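PDB 3LJS: fructokinase from Xylella fastidiosa Temecula1, which probably phosphorylates fructose at the expense of ATP, as a sugar kinase of the PfkB (ribokinase-like) family. Local coordinates for residues D144-T149 with A181-K186. Residues are numbered along the deposited sequence; the frame is centred on the assembly and turned at random.
Sequences DIAEVT and ASRLWK
Ala146 and Arg183 meet where helices 143-158 and 181-189 pass each other, their CA atoms 7.3 Å apart. The methyl CB of Ala146 rests against the aliphatic part of the arginine, 3.9 Å from Arg183 CD and 4.2 Å from Arg183 NE, and it lies obliquely to the guanidinium. A methyl group suits this buried place because it lets the long neighbour run close past the helix. Arg183 sets CG beside its backbone N, opposite the carbonyl carbon (chi1 -70°), and then stays extended as far as NE; this straight stem carries the charged end beyond the alanine, where NH1 makes a weak hydrogen bond to Met140 O.

Next to Ala146 in sequence, Glu147 faces Lys186, which stands about one turn beyond Arg183; both are exposed. The lysine, with CG opposite the backbone N (chi1 -178°) and the rest of the chain extended, brings NZ to 4.5 Å from Glu147 OE2, too far for a direct salt bridge. Water 1 joins them, donating to Glu147 OE2 at 2.7 Å and accepting from Lys186 NZ at 2.6 Å. The other carboxylate oxygen, OE1, forms a salt bridge with Arg154 further along its own helix, which probably helps to fix the carboxylate's orientation.

Phe150 of helix 143-158 extends the packing against both Arg183 and Lys186, while Leu184 and Trp185 turn to helix 198-207. Helix 143-158 connects strand 130-136 to strand 162-166, and helix 181-189 lies in the next connection, from 162-166 to 193-197; these are adjacent parallel strands of the large sheet, as in the ribokinase-like alpha/beta fold, away from the ATP-binding residues.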
ATOM      1  N   ASP B 144     -12.190  14.753  10.899  1.00 24.35           N
ATOM      2  CA  ASP B 144     -11.348  15.881  10.514  1.00 25.19           C
ATOM      3  C   ASP B 144     -11.433  16.259   9.035  1.00 24.65           C
ATOM      4  O   ASP B 144     -11.648  17.424   8.698  1.00 24.72           O
ATOM      5  CB  ASP B 144      -9.887  15.599  10.878  1.00 28.16           C
ATOM      6  CG  ASP B 144      -9.644  15.600  12.382  1.00 32.62           C
ATOM      7  OD1 ASP B 144      -8.500  15.323  12.792  1.00 36.07           O
ATOM      8  OD2 ASP B 144     -10.587  15.883  13.152  1.00 32.33           O
ATOM      9  N   ILE B 145     -11.259  15.285   8.151  1.00 22.17           N
ATOM     10  CA  ILE B 145     -11.310  15.575   6.727  1.00 21.76           C
ATOM     11  C   ILE B 145     -12.722  16.005   6.307  1.00 21.35           C
ATOM     12  O   ILE B 145     -12.887  16.860   5.435  1.00 22.13           O
ATOM     13  CB  ILE B 145     -10.819  14.360   5.896  1.00 21.39           C
ATOM     14  CG1 ILE B 145     -10.549  14.794   4.454  1.00 21.72           C
ATOM     15  CG2 ILE B 145     -11.836  13.231   5.953  1.00 21.51           C
ATOM     16  CD1 ILE B 145      -9.431  15.827   4.323  1.00 21.33           C
ATOM     17  N   ALA B 146     -13.741  15.436   6.940  1.00 20.21           N
ATOM     18  CA  ALA B 146     -15.121  15.797   6.625  1.00 20.82           C
ATOM     19  C   ALA B 146     -15.372  17.276   6.911  1.00 21.68           C
ATOM     20  O   ALA B 146     -15.976  17.981   6.100  1.00 21.02           O
ATOM     21  CB  ALA B 146     -16.088  14.942   7.436  1.00 19.21           C
ATOM     22  N   GLU B 147     -14.913  17.746   8.068  1.00 22.08           N
ATOM     23  CA  GLU B 147     -15.095  19.143   8.442  1.00 22.18           C
ATOM     24  C   GLU B 147     -14.372  20.052   7.455  1.00 21.80           C
ATOM     25  O   GLU B 147     -14.857  21.133   7.127  1.00 21.73           O
ATOM     26  CB  GLU B 147     -14.578  19.398   9.863  1.00 23.84           C
ATOM     27  CG  GLU B 147     -14.511  20.882  10.233  1.00 25.54           C
ATOM     28  CD  GLU B 147     -15.867  21.581  10.194  1.00 28.08           C
ATOM     29  OE1 GLU B 147     -15.884  22.831  10.177  1.00 29.46           O
ATOM     30  OE2 GLU B 147     -16.912  20.892  10.192  1.00 27.29           O
ATOM     31  N   VAL B 148     -13.208  19.613   6.987  1.00 20.64           N
ATOM     32  CA  VAL B 148     -12.439  20.384   6.011  1.00 19.23           C
ATOM     33  C   VAL B 148     -13.248  20.492   4.708  1.00 20.10           C
ATOM     34  O   VAL B 148     -13.307  21.556   4.083  1.00 20.05           O
ATOM     35  CB  VAL B 148     -11.074  19.706   5.723  1.00 20.68           C
ATOM     36  CG1 VAL B 148     -10.398  20.365   4.531  1.00 20.33           C
ATOM     37  CG2 VAL B 148     -10.169  19.807   6.962  1.00 20.04           C
ATOM     38  N   THR B 149     -13.886  19.392   4.312  1.00 17.58           N
ATOM     39  CA  THR B 149     -14.687  19.390   3.093  1.00 17.88           C
ATOM     40  C   THR B 149     -15.893  20.332   3.259  1.00 19.16           C
ATOM     41  O   THR B 149     -16.193  21.125   2.365  1.00 20.29           O
ATOM     42  CB  THR B 149     -15.182  17.955   2.733  1.00 19.45           C
ATOM     43  OG1 THR B 149     -14.060  17.064   2.648  1.00 19.33           O
ATOM     44  CG2 THR B 149     -15.902  17.951   1.381  1.00 17.30           C
ATOM     45  N   ALA B 181     -24.402   8.263   7.344  1.00 29.94           N
ATOM     46  CA  ALA B 181     -25.595   9.032   6.996  1.00 29.63           C
ATOM     47  C   ALA B 181     -25.515  10.516   7.349  1.00 29.18           C
ATOM     48  O   ALA B 181     -25.787  11.379   6.515  1.00 28.53           O
ATOM     49  CB  ALA B 181     -26.826   8.409   7.656  1.00 30.46           C
ATOM     50  N   SER B 182     -25.144  10.804   8.590  1.00 28.40           N
ATOM     51  CA  SER B 182     -25.042  12.175   9.073  1.00 28.96           C
ATOM     52  C   SER B 182     -24.185  13.096   8.198  1.00 27.98           C
ATOM     53  O   SER B 182     -24.616  14.189   7.822  1.00 26.88           O
ATOM     54  CB  SER B 182     -24.495  12.171  10.499  1.00 30.63           C
ATOM     55  OG  SER B 182     -24.451  13.487  11.011  1.00 39.44           O
ATOM     56  N   ARG B 183     -22.971  12.662   7.882  1.00 27.04           N
ATOM     57  CA  ARG B 183     -22.077  13.472   7.060  1.00 26.26           C
ATOM     58  C   ARG B 183     -22.574  13.602   5.628  1.00 24.55           C
ATOM     59  O   ARG B 183     -22.485  14.675   5.028  1.00 24.81           O
ATOM     60  CB  ARG B 183     -20.672  12.878   7.062  1.00 26.00           C
ATOM     61  CG  ARG B 183     -19.964  13.025   8.388  1.00 26.82           C
ATOM     62  CD  ARG B 183     -18.691  12.225   8.391  1.00 29.29           C
ATOM     63  NE  ARG B 183     -18.127  12.144   9.730  1.00 30.48           N
ATOM     64  CZ  ARG B 183     -17.209  11.260  10.095  1.00 30.51           C
ATOM     65  NH1 ARG B 183     -16.749  10.380   9.214  1.00 25.40           N
ATOM     66  NH2 ARG B 183     -16.762  11.249  11.346  1.00 30.52           N
ATOM     67  N   LEU B 184     -23.097  12.513   5.080  1.00 22.58           N
ATOM     68  CA  LEU B 184     -23.606  12.539   3.721  1.00 24.09           C
ATOM     69  C   LEU B 184     -24.726  13.569   3.601  1.00 24.63           C
ATOM     70  O   LEU B 184     -24.731  14.372   2.670  1.00 24.12           O
ATOM     71  CB  LEU B 184     -24.107  11.151   3.308  1.00 23.66           C
ATOM     72  CG  LEU B 184     -23.023  10.064   3.306  1.00 25.92           C
ATOM     73  CD1 LEU B 184     -23.623   8.724   2.892  1.00 23.23           C
ATOM     74  CD2 LEU B 184     -21.902  10.465   2.352  1.00 24.10           C
ATOM     75  N   TRP B 185     -25.671  13.559   4.540  1.00 25.10           N
ATOM     76  CA  TRP B 185     -26.771  14.523   4.496  1.00 24.56           C
ATOM     77  C   TRP B 185     -26.267  15.953   4.655  1.00 24.41           C
ATOM     78  O   TRP B 185     -26.795  16.870   4.032  1.00 23.80           O
ATOM     79  CB  TRP B 185     -27.818  14.230   5.580  1.00 25.21           C
ATOM     80  CG  TRP B 185     -28.813  13.170   5.199  1.00 26.69           C
ATOM     81  CD1 TRP B 185     -28.972  11.943   5.783  1.00 27.71           C
ATOM     82  CD2 TRP B 185     -29.778  13.239   4.142  1.00 26.71           C
ATOM     83  NE1 TRP B 185     -29.977  11.245   5.155  1.00 28.73           N
ATOM     84  CE2 TRP B 185     -30.490  12.016   4.146  1.00 28.53           C
ATOM     85  CE3 TRP B 185     -30.112  14.214   3.194  1.00 26.60           C
ATOM     86  CZ2 TRP B 185     -31.516  11.744   3.236  1.00 28.73           C
ATOM     87  CZ3 TRP B 185     -31.135  13.943   2.286  1.00 28.93           C
ATOM     88  CH2 TRP B 185     -31.825  12.715   2.317  1.00 28.96           C
ATOM     89  N   LYS B 186     -25.253  16.150   5.492  1.00 23.75           N
ATOM     90  CA  LYS B 186     -24.718  17.489   5.686  1.00 24.49           C
ATOM     91  C   LYS B 186     -24.084  17.996   4.396  1.00 23.30           C
ATOM     92  O   LYS B 186     -24.288  19.148   4.001  1.00 23.85           O
ATOM     93  CB  LYS B 186     -23.681  17.511   6.809  1.00 27.06           C
ATOM     94  CG  LYS B 186     -23.130  18.903   7.063  1.00 30.95           C
ATOM     95  CD  LYS B 186     -22.441  19.003   8.409  1.00 36.77           C
ATOM     96  CE  LYS B 186     -21.994  20.433   8.689  1.00 39.03           C
ATOM     97  NZ  LYS B 186     -21.391  20.563  10.047  1.00 40.51           N
TER
HETATM   98  O   HOH W   1     -19.315  22.035  10.298  1.00 35.90           O